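Long-range contacts in B-agarase (Agarivorans gilvus, PDB 5Z6P), which probably hydrolyses beta-galactosidic linkages in agar, as a beta-agarase of glycoside hydrolase family 50: residues L310-T315 with T723-D728; F678-L683 with G729-I734; F715-S720 with G735-S740. One frame throughout, in Å; residues are numbered along the deposited sequence.

All three contacts gather on the long loop between strand 709-714 and helix 745-762. Along the chain the order is 310-315, 678-683, 715-720, 723-728, 729-734 and 735-740, so the segments of the contacts alternate. Contact 1 ties this loop to the turn after strand 299-305, contact 2 ties it to the loop after strand 664-668, and contact 3 folds it back on itself. The three strands belong to one sheet, where 709-714 lies between the other two. The contacts touch, their centres about 11 to 12 Å apart, and form one connected patch in loops after three neighbouring strands, consistent with the (beta/alpha)8 barrel of this enzyme family.

Contact 1 (L310-T315 with T723-D728); sequences LANTST and TGRSFD
Arg725 lies against Asn312, its guanidinium stacked on the asparagine amide. Beyond CB, which points away from 310-315, the arginine chain turns back. CG rests on the carbonyl of Asn312, 3.1 Å from Asn312 O, and CD follows a little farther from the same oxygen. A bend at chi3 (69°) then swings the rest of the chain across the Asn312 side chain: NE passes beside its CB, and CZ sits under the amide nitrogen, with Asn312 ND2 3.3 Å from Arg725 CZ and over the centre of one guanidinium face. The two planes are only 25° apart. At the tip, NH1 forms a salt bridge to Asp728 OD2 at 3.0 Å within its own loop. NH2, like NH1, stays near Asn312 ND2 without bonding it. Asn312 OD1 is bound by Arg309, which fixes the other end of the amide.

Farther along, the contact is polar. Ser726 N donates to Ser314 O at 3.1 Å, coming from above the carbonyl plane, and the two hydroxyls, Ser314 OG and Ser726 OG, are hydrogen-bonded at 2.9 Å. Next comes Thr315, whose OG1 donates to Gly724 O at 2.7 Å. Thr723 OG1 lies 2.6 Å from Thr315 OG1 and also bonds to the hydroxyl of Tyr364, so the direction of its proton is not settled.

The turn after strand 299-305, a type I beta turn from Leu310 to Thr313, is thus fastened to the loop before helix 745-762 by two different chemistries. Since ND2 and the guanidinium nitrogens are all donors, the amide and guanidinium meet as stacked flat groups rather than through a hydrogen bond, while beside them hydroxyls, carbonyls and the Ser726 N-H make the directional bonds, linking Ser314 and Thr315 to Gly724 and Ser726.

Contact 2 (F678-L683 with G729-I734); sequences FFHAGL and GENYNI
His680 and Tyr732 come together because His680 CG stands anti to its backbone N (chi1 -161°) while Tyr732 CG lies beside its own (chi1 -48°), which leaves the side chains next to each other and pointing the same way. Tyr732 CE1 sits over the centre of the imidazole, and Tyr732 CD1 is 3.3 Å from His680 ND1; with planes 39° apart the rings meet obliquely. Gly682 N donates to His680 ND1 at 2.9 Å, in the ring plane, and so holds the imidazole against rotation. Gly682 CA in turn lies over a face of the tyrosine ring, 3.8 Å from its centroid, in a CH-pi contact.

A second CH-pi contact is made by Phe678, whose ring carries Asn733 CB over one face, 3.7 Å from the centroid; Asn731 O approaches the same ring at its edge. The amide of Asn733 reaches past the ring to Gln689 and Asp719. Between the His680-Tyr732 pair and the Phe678 ring the backbones join directly: Asn733 N donates to His680 O at 3.2 Å, in the carbonyl plane. One water adds a bridge, accepting from Phe679 N at 2.8 Å and donating to Asn731 O at 2.8 Å.

This buried contact joins the loops that follow strands 664-668 and 709-714. A single direct hydrogen bond crosses it, backbone to backbone; the rest is largely ring faces and edges against backbone and side-chain atoms. The fit probably rests mainly on the packing of the three rings, the Gly682 backbone holding the imidazole through its N and lying over the tyrosine face with its CA.

Contact 3 (F715-S720 with G735-S740); sequences FQYIDS and GFVSIS
Asp719 and Gly735 pack tightly, the CA atoms of Asp719 and Gly735 only 3.7 Å apart, an approach that a glycine without side chain allows. The carboxylate closes over the glycine backbone: Gly735 N donates to Asp719 OD1 at 2.8 Å, meeting the oxygen on its anti side. The same oxygen also takes a bond from Asn733. Alongside, the two backbones pair directly, as a single parallel bridge at Ile718 and Val737. Asp719 N donates to Val737 O at 2.9 Å and is nearly straight, at 173°, while Val737 N donates to Tyr717 O at 3.0 Å. Phe736 N adds only weak bonds, to the carbonyls of Gln716 and Tyr717. Val737 CG2 occupies the position between its backbone N and carbonyl carbon (chi1 -53° for CG1), where it reaches Ile718 CG1 at 3.9 Å; CG1, on the other branch, meets Tyr717 CE1 at 3.8 Å.

Toward Ser738 and Ile739 the fit slackens. Here a water stands in for a direct bond: it donates to Asp719 OD2 at 2.8 Å and accepts from Ile739 N. Tyr744 also bonds OD2, so both carboxylate oxygens have two partners. Ser738 and Ser740 turn to each other through their hydroxyls, and Asp719 CB comes only within loose packing distance of the Ile739 backbone. Even this wetter side is buried within the protein.

The loop begins with a cis peptide between Phe715 and Gln716, just past strand 709-714, and later returns beside its start. Helix 397-406 lies against Ile718, Val737 and Ile739 through Tyr398; helix 413-428 receives Tyr717, whose hydroxyl bonds Arg424 and Thr421; and Phe736 packs onto helix 745-762, touching Met747 and Ala751.

Contact 1 (L310-T315 with T723-D728)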
loop_
_atom_site.group_PDB
_atom_site.type_symbol
_atom_site.label_atom_id
_atom_site.label_comp_id
_atom_site.label_asym_id
_atom_site.label_seq_id
_atom_site.Cartn_x
_atom_site.Cartn_y
_atom_site.Cartn_z
ATOM N N LEU A 310 -10.369 -12.614 8.647
ATOM C CA LEU A 310 -11.422 -12.621 7.634
ATOM C C LEU A 310 -12.015 -11.235 7.366
ATOM O O LEU A 310 -12.624 -11.007 6.330
ATOM C CB LEU A 310 -12.549 -13.565 8.036
ATOM C CG LEU A 310 -12.272 -15.059 8.066
ATOM C CD1 LEU A 310 -13.582 -15.814 8.018
ATOM C CD2 LEU A 310 -11.341 -15.488 6.944
ATOM N N ALA A 311 -11.802 -10.316 8.300
ATOM C CA ALA A 311 -12.508 -9.037 8.314
ATOM C C ALA A 311 -12.344 -8.203 7.049
ATOM O O ALA A 311 -13.169 -7.343 6.770
ATOM C CB ALA A 311 -12.061 -8.227 9.521
ATOM N N ASN A 312 -11.279 -8.437 6.287
ATOM C CA ASN A 312 -11.048 -7.645 5.086
ATOM C C ASN A 312 -11.530 -8.339 3.796
ATOM O O ASN A 312 -11.325 -7.805 2.707
ATOM C CB ASN A 312 -9.550 -7.281 4.944
ATOM C CG ASN A 312 -9.068 -6.256 5.981
ATOM O OD1 ASN A 312 -9.311 -6.390 7.171
ATOM N ND2 ASN A 312 -8.359 -5.245 5.513
ATOM N N THR A 313 -12.184 -9.499 3.924
ATOM C CA THR A 313 -12.656 -10.284 2.776
ATOM C C THR A 313 -14.106 -9.964 2.309
ATOM O O THR A 313 -14.557 -10.431 1.271
ATOM C CB THR A 313 -12.562 -11.806 3.087
ATOM O OG1 THR A 313 -13.443 -12.153 4.167
ATOM C CG2 THR A 313 -11.139 -12.172 3.490
ATOM N N SER A 314 -14.832 -9.152 3.055
ATOM C CA SER A 314 -16.211 -8.875 2.682
ATOM C C SER A 314 -16.303 -7.886 1.519
ATOM O O SER A 314 -15.431 -7.052 1.325
ATOM C CB SER A 314 -16.994 -8.361 3.885
ATOM O OG SER A 314 -16.792 -6.976 4.063
ATOM N N THR A 315 -17.362 -8.028 0.735
ATOM C CA THR A 315 -17.617 -7.195 -0.424
ATOM C C THR A 315 -19.106 -6.766 -0.447
ATOM O O THR A 315 -19.974 -7.473 0.065
ATOM C CB THR A 315 -17.227 -7.953 -1.722
ATOM O OG1 THR A 315 -17.231 -7.062 -2.836
ATOM C CG2 THR A 315 -18.186 -9.128 -1.988
ATOM N N THR A 723 -14.731 -7.552 -6.625
ATOM C CA THR A 723 -15.700 -6.460 -6.554
ATOM C C THR A 723 -15.324 -5.429 -5.483
ATOM O O THR A 723 -16.053 -4.489 -5.234
ATOM C CB THR A 723 -17.110 -7.013 -6.253
ATOM O OG1 THR A 723 -16.995 -8.027 -5.257
ATOM C CG2 THR A 723 -17.737 -7.625 -7.504
ATOM N N GLY A 724 -14.185 -5.624 -4.841
ATOM C CA GLY A 724 -13.721 -4.664 -3.856
ATOM C C GLY A 724 -14.088 -4.925 -2.406
ATOM O O GLY A 724 -15.197 -5.373 -2.091
ATOM N N ARG A 725 -13.126 -4.643 -1.527
ATOM C CA ARG A 725 -13.343 -4.558 -0.091
ATOM C C ARG A 725 -14.461 -3.595 0.203
ATOM O O ARG A 725 -14.446 -2.483 -0.300
ATOM C CB ARG A 725 -12.093 -4.065 0.634
ATOM C CG ARG A 725 -11.175 -5.120 1.092
ATOM C CD ARG A 725 -10.199 -4.550 2.114
ATOM N NE ARG A 725 -10.879 -4.225 3.353
ATOM C CZ ARG A 725 -10.541 -3.230 4.166
ATOM N NH1 ARG A 725 -9.524 -2.422 3.870
ATOM N NH2 ARG A 725 -11.239 -3.041 5.280
ATOM N N SER A 726 -15.395 -4.012 1.053
ATOM C CA SER A 726 -16.556 -3.194 1.407
ATOM C C SER A 726 -16.180 -1.808 1.886
ATOM O O SER A 726 -16.729 -0.810 1.422
ATOM C CB SER A 726 -17.384 -3.886 2.494
ATOM O OG SER A 726 -17.794 -5.158 2.071
ATOM N N PHE A 727 -15.244 -1.766 2.830
ATOM C CA PHE A 727 -14.784 -0.518 3.435
ATOM C C PHE A 727 -14.307 0.533 2.420
ATOM O O PHE A 727 -14.788 1.658 2.439
ATOM C CB PHE A 727 -13.658 -0.813 4.441
ATOM C CG PHE A 727 -13.079 0.418 5.095
ATOM C CD1 PHE A 727 -13.708 1.003 6.188
ATOM C CD2 PHE A 727 -11.905 0.986 4.617
ATOM C CE1 PHE A 727 -13.171 2.133 6.792
ATOM C CE2 PHE A 727 -11.369 2.119 5.208
ATOM C CZ PHE A 727 -12.001 2.693 6.298
ATOM N N ASP A 728 -13.378 0.167 1.535
ATOM C CA ASP A 728 -12.703 1.163 0.683
ATOM C C ASP A 728 -12.635 0.835 -0.820
ATOM O O ASP A 728 -12.167 1.641 -1.616
ATOM C CB ASP A 728 -11.285 1.390 1.203
ATOM C CG ASP A 728 -10.490 0.101 1.302
ATOM O OD1 ASP A 728 -10.800 -0.856 0.563
ATOM O OD2 ASP A 728 -9.557 0.039 2.121
#

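Contact 2 (F678-L683 with G729-I734)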
loop_
_atom_site.group_PDB
_atom_site.type_symbol
_atom_site.label_atom_id
_atom_site.label_comp_id
_atom_site.label_asym_id
_atom_site.label_seq_id
_atom_site.Cartn_x
_atom_site.Cartn_y
_atom_site.Cartn_z
ATOM N N PHE A 678 -8.872 -10.264 -12.483
ATOM C CA PHE A 678 -9.085 -9.059 -11.692
ATOM C C PHE A 678 -9.188 -7.853 -12.601
ATOM O O PHE A 678 -8.795 -7.913 -13.752
ATOM C CB PHE A 678 -7.933 -8.880 -10.674
ATOM C CG PHE A 678 -8.130 -9.654 -9.419
ATOM C CD1 PHE A 678 -8.085 -11.036 -9.431
ATOM C CD2 PHE A 678 -8.400 -9.002 -8.226
ATOM C CE1 PHE A 678 -8.302 -11.757 -8.279
ATOM C CE2 PHE A 678 -8.623 -9.704 -7.068
ATOM C CZ PHE A 678 -8.575 -11.091 -7.085
ATOM N N PHE A 679 -9.725 -6.762 -12.087
ATOM C CA PHE A 679 -9.791 -5.527 -12.837
ATOM C C PHE A 679 -8.663 -4.553 -12.486
ATOM O O PHE A 679 -8.512 -3.529 -13.126
ATOM C CB PHE A 679 -11.140 -4.840 -12.612
ATOM C CG PHE A 679 -12.325 -5.696 -12.964
ATOM C CD1 PHE A 679 -12.615 -5.990 -14.290
ATOM C CD2 PHE A 679 -13.160 -6.191 -11.976
ATOM C CE1 PHE A 679 -13.715 -6.777 -14.626
ATOM C CE2 PHE A 679 -14.270 -6.975 -12.305
ATOM C CZ PHE A 679 -14.538 -7.274 -13.634
ATOM N N HIS A 680 -7.907 -4.864 -11.445
ATOM C CA HIS A 680 -6.875 -3.977 -10.904
ATOM C C HIS A 680 -5.733 -4.864 -10.422
ATOM O O HIS A 680 -5.971 -5.759 -9.639
ATOM C CB HIS A 680 -7.452 -3.128 -9.752
ATOM C CG HIS A 680 -6.659 -1.898 -9.419
ATOM N ND1 HIS A 680 -5.302 -1.918 -9.167
ATOM C CD2 HIS A 680 -7.049 -0.614 -9.263
ATOM C CE1 HIS A 680 -4.893 -0.696 -8.881
ATOM N NE2 HIS A 680 -5.932 0.116 -8.942
ATOM N N ALA A 681 -4.509 -4.646 -10.907
ATOM C CA ALA A 681 -3.367 -5.460 -10.480
ATOM C C ALA A 681 -2.621 -4.858 -9.278
ATOM O O ALA A 681 -1.613 -5.395 -8.831
ATOM C CB ALA A 681 -2.391 -5.664 -11.631
ATOM N N GLY A 682 -3.106 -3.740 -8.762
ATOM C CA GLY A 682 -2.545 -3.193 -7.542
ATOM C C GLY A 682 -1.488 -2.116 -7.739
ATOM O O GLY A 682 -1.424 -1.470 -8.778
ATOM N N LEU A 683 -0.648 -1.931 -6.730
ATOM C CA LEU A 683 0.243 -0.767 -6.691
ATOM C C LEU A 683 1.523 -0.989 -7.506
ATOM O O LEU A 683 2.060 -0.071 -8.119
ATOM C CB LEU A 683 0.572 -0.437 -5.242
ATOM C CG LEU A 683 -0.644 -0.057 -4.392
ATOM C CD1 LEU A 683 -0.247 0.202 -2.938
ATOM C CD2 LEU A 683 -1.330 1.156 -4.979
ATOM N N GLY A 729 -13.082 -0.352 -1.194
ATOM C CA GLY A 729 -13.126 -0.733 -2.594
ATOM C C GLY A 729 -11.849 -1.354 -3.133
ATOM O O GLY A 729 -11.742 -1.592 -4.337
ATOM N N GLU A 730 -10.887 -1.599 -2.251
ATOM C CA GLU A 730 -9.629 -2.261 -2.616
ATOM C C GLU A 730 -9.872 -3.595 -3.353
ATOM O O GLU A 730 -10.507 -4.497 -2.821
ATOM C CB GLU A 730 -8.791 -2.487 -1.365
ATOM C CG GLU A 730 -7.534 -3.320 -1.561
ATOM C CD GLU A 730 -7.284 -4.220 -0.365
ATOM O OE1 GLU A 730 -6.806 -3.732 0.685
ATOM O OE2 GLU A 730 -7.612 -5.417 -0.465
ATOM N N ASN A 731 -9.368 -3.704 -4.576
ATOM C CA ASN A 731 -9.791 -4.786 -5.474
ATOM C C ASN A 731 -8.657 -5.385 -6.292
ATOM O O ASN A 731 -8.811 -5.651 -7.487
ATOM C CB ASN A 731 -10.896 -4.270 -6.414
ATOM C CG ASN A 731 -10.451 -3.082 -7.244
ATOM O OD1 ASN A 731 -9.445 -2.446 -6.942
ATOM N ND2 ASN A 731 -11.193 -2.783 -8.300
ATOM N N TYR A 732 -7.527 -5.619 -5.629
ATOM C CA TYR A 732 -6.287 -5.976 -6.289
ATOM C C TYR A 732 -6.023 -7.461 -6.253
ATOM O O TYR A 732 -6.288 -8.119 -5.256
ATOM C CB TYR A 732 -5.083 -5.279 -5.624
ATOM C CG TYR A 732 -5.208 -3.802 -5.357
ATOM C CD1 TYR A 732 -6.031 -2.999 -6.133
ATOM C CD2 TYR A 732 -4.483 -3.207 -4.335
ATOM C CE1 TYR A 732 -6.133 -1.649 -5.893
ATOM C CE2 TYR A 732 -4.570 -1.847 -4.085
ATOM C CZ TYR A 732 -5.398 -1.075 -4.876
ATOM O OH TYR A 732 -5.518 0.267 -4.660
ATOM N N ASN A 733 -5.432 -7.974 -7.324
ATOM C CA ASN A 733 -4.888 -9.323 -7.299
ATOM C C ASN A 733 -3.572 -9.357 -6.530
ATOM O O ASN A 733 -2.528 -9.418 -7.133
ATOM C CB ASN A 733 -4.695 -9.855 -8.740
ATOM C CG ASN A 733 -3.890 -11.141 -8.797
ATOM O OD1 ASN A 733 -3.015 -11.293 -9.643
ATOM N ND2 ASN A 733 -4.160 -12.054 -7.878
ATOM N N ILE A 734 -3.629 -9.335 -5.199
ATOM C CA ILE A 734 -2.399 -9.284 -4.399
ATOM C C ILE A 734 -2.220 -10.421 -3.405
ATOM O O ILE A 734 -1.253 -10.457 -2.668
ATOM C CB ILE A 734 -2.305 -7.959 -3.617
ATOM C CG1 ILE A 734 -3.558 -7.758 -2.745
ATOM C CG2 ILE A 734 -2.083 -6.821 -4.580
ATOM C CD1 ILE A 734 -3.393 -6.718 -1.660
HETATM O O HOH W 1 -10.637 -6.473 -9.502
#

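Contact 3 (F715-S720 with G735-S740)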
loop_
_atom_site.group_PDB
_atom_site.type_symbol
_atom_site.label_atom_id
_atom_site.label_comp_id
_atom_site.label_asym_id
_atom_site.label_seq_id
_atom_site.Cartn_x
_atom_site.Cartn_y
_atom_site.Cartn_z
ATOM N N PHE A 715 1.778 -7.751 1.917
ATOM C CA PHE A 715 0.360 -7.401 2.020
ATOM C C PHE A 715 -0.317 -7.910 0.746
ATOM O O PHE A 715 -0.211 -7.268 -0.283
ATOM C CB PHE A 715 0.190 -5.882 2.188
ATOM C CG PHE A 715 -1.192 -5.449 2.635
ATOM C CD1 PHE A 715 -2.262 -5.487 1.762
ATOM C CD2 PHE A 715 -1.406 -4.976 3.914
ATOM C CE1 PHE A 715 -3.533 -5.076 2.160
ATOM C CE2 PHE A 715 -2.676 -4.561 4.317
ATOM C CZ PHE A 715 -3.736 -4.608 3.428
ATOM N N GLN A 716 -1.050 -9.020 0.802
ATOM C CA GLN A 716 -1.608 -9.624 1.999
ATOM C C GLN A 716 -1.831 -11.128 1.745
ATOM O O GLN A 716 -1.607 -11.607 0.643
ATOM C CB GLN A 716 -2.940 -8.945 2.366
ATOM C CG GLN A 716 -3.929 -9.004 1.202
ATOM C CD GLN A 716 -5.284 -8.358 1.477
ATOM O OE1 GLN A 716 -5.568 -7.939 2.588
ATOM N NE2 GLN A 716 -6.130 -8.290 0.444
ATOM N N TYR A 717 -2.269 -11.852 2.773
ATOM C CA TYR A 717 -2.527 -13.296 2.699
ATOM C C TYR A 717 -3.492 -13.637 1.551
ATOM O O TYR A 717 -3.175 -14.427 0.671
ATOM C CB TYR A 717 -3.105 -13.772 4.021
ATOM C CG TYR A 717 -3.318 -15.261 4.206
ATOM C CD1 TYR A 717 -2.625 -16.198 3.450
ATOM C CD2 TYR A 717 -4.206 -15.723 5.171
ATOM C CE1 TYR A 717 -2.805 -17.544 3.641
ATOM C CE2 TYR A 717 -4.404 -17.072 5.370
ATOM C CZ TYR A 717 -3.690 -17.987 4.598
ATOM O OH TYR A 717 -3.864 -19.341 4.783
ATOM N N ILE A 718 -4.651 -12.990 1.575
ATOM C CA ILE A 718 -5.793 -13.314 0.709
ATOM C C ILE A 718 -5.990 -12.271 -0.389
ATOM O O ILE A 718 -5.898 -11.081 -0.120
ATOM C CB ILE A 718 -7.089 -13.423 1.556
ATOM C CG1 ILE A 718 -6.898 -14.435 2.697
ATOM C CG2 ILE A 718 -8.304 -13.760 0.700
ATOM C CD1 ILE A 718 -7.826 -14.211 3.861
ATOM N N ASP A 719 -6.244 -12.709 -1.623
ATOM C CA ASP A 719 -6.723 -11.810 -2.674
ATOM C C ASP A 719 -7.786 -10.821 -2.142
ATOM O O ASP A 719 -8.626 -11.212 -1.328
ATOM C CB ASP A 719 -7.332 -12.624 -3.833
ATOM C CG ASP A 719 -6.364 -12.843 -4.995
ATOM O OD1 ASP A 719 -5.270 -12.244 -4.991
ATOM O OD2 ASP A 719 -6.723 -13.602 -5.931
ATOM N N SER A 720 -7.752 -9.565 -2.597
ATOM C CA SER A 720 -8.912 -8.679 -2.454
ATOM C C SER A 720 -10.112 -9.292 -3.171
ATOM O O SER A 720 -9.929 -9.984 -4.161
ATOM C CB SER A 720 -8.675 -7.293 -3.065
ATOM O OG SER A 720 -7.498 -6.662 -2.618
ATOM N N GLY A 735 -3.143 -11.368 -3.390
ATOM C CA GLY A 735 -3.063 -12.420 -2.413
ATOM C C GLY A 735 -2.021 -13.492 -2.686
ATOM O O GLY A 735 -1.605 -13.716 -3.824
ATOM N N PHE A 736 -1.612 -14.155 -1.616
ATOM C CA PHE A 736 -0.944 -15.444 -1.723
ATOM C C PHE A 736 -1.942 -16.548 -2.044
ATOM O O PHE A 736 -1.592 -17.526 -2.702
ATOM C CB PHE A 736 -0.185 -15.774 -0.444
ATOM C CG PHE A 736 1.287 -15.557 -0.570
ATOM C CD1 PHE A 736 1.791 -14.280 -0.739
ATOM C CD2 PHE A 736 2.165 -16.633 -0.563
ATOM C CE1 PHE A 736 3.148 -14.075 -0.883
ATOM C CE2 PHE A 736 3.519 -16.439 -0.706
ATOM C CZ PHE A 736 4.016 -15.159 -0.867
ATOM N N VAL A 737 -3.179 -16.377 -1.583
ATOM C CA VAL A 737 -4.245 -17.321 -1.900
ATOM C C VAL A 737 -5.414 -16.629 -2.594
ATOM O O VAL A 737 -5.673 -15.461 -2.368
ATOM C CB VAL A 737 -4.743 -18.060 -0.647
ATOM C CG1 VAL A 737 -3.584 -18.684 0.094
ATOM C CG2 VAL A 737 -5.544 -17.150 0.277
ATOM N N SER A 738 -6.109 -17.361 -3.460
ATOM C CA SER A 738 -7.278 -16.806 -4.133
ATOM C C SER A 738 -8.439 -16.628 -3.169
ATOM O O SER A 738 -8.364 -16.997 -2.007
ATOM C CB SER A 738 -7.726 -17.703 -5.288
ATOM O OG SER A 738 -8.242 -18.909 -4.771
ATOM N N ILE A 739 -9.536 -16.099 -3.687
ATOM C CA ILE A 739 -10.747 -15.943 -2.895
ATOM C C ILE A 739 -11.378 -17.317 -2.615
ATOM O O ILE A 739 -12.216 -17.453 -1.722
ATOM C CB ILE A 739 -11.755 -14.998 -3.602
ATOM C CG1 ILE A 739 -12.781 -14.443 -2.606
ATOM C CG2 ILE A 739 -12.411 -15.681 -4.800
ATOM C CD1 ILE A 739 -12.198 -13.505 -1.632
ATOM N N SER A 740 -10.955 -18.337 -3.358
ATOM C CA SER A 740 -11.358 -19.698 -3.037
ATOM C C SER A 740 -10.313 -20.426 -2.208
ATOM O O SER A 740 -10.311 -21.644 -2.167
ATOM C CB SER A 740 -11.674 -20.503 -4.308
ATOM O OG SER A 740 -10.744 -20.260 -5.335
HETATM O O HOH W 2 -9.450 -14.289 -5.955
#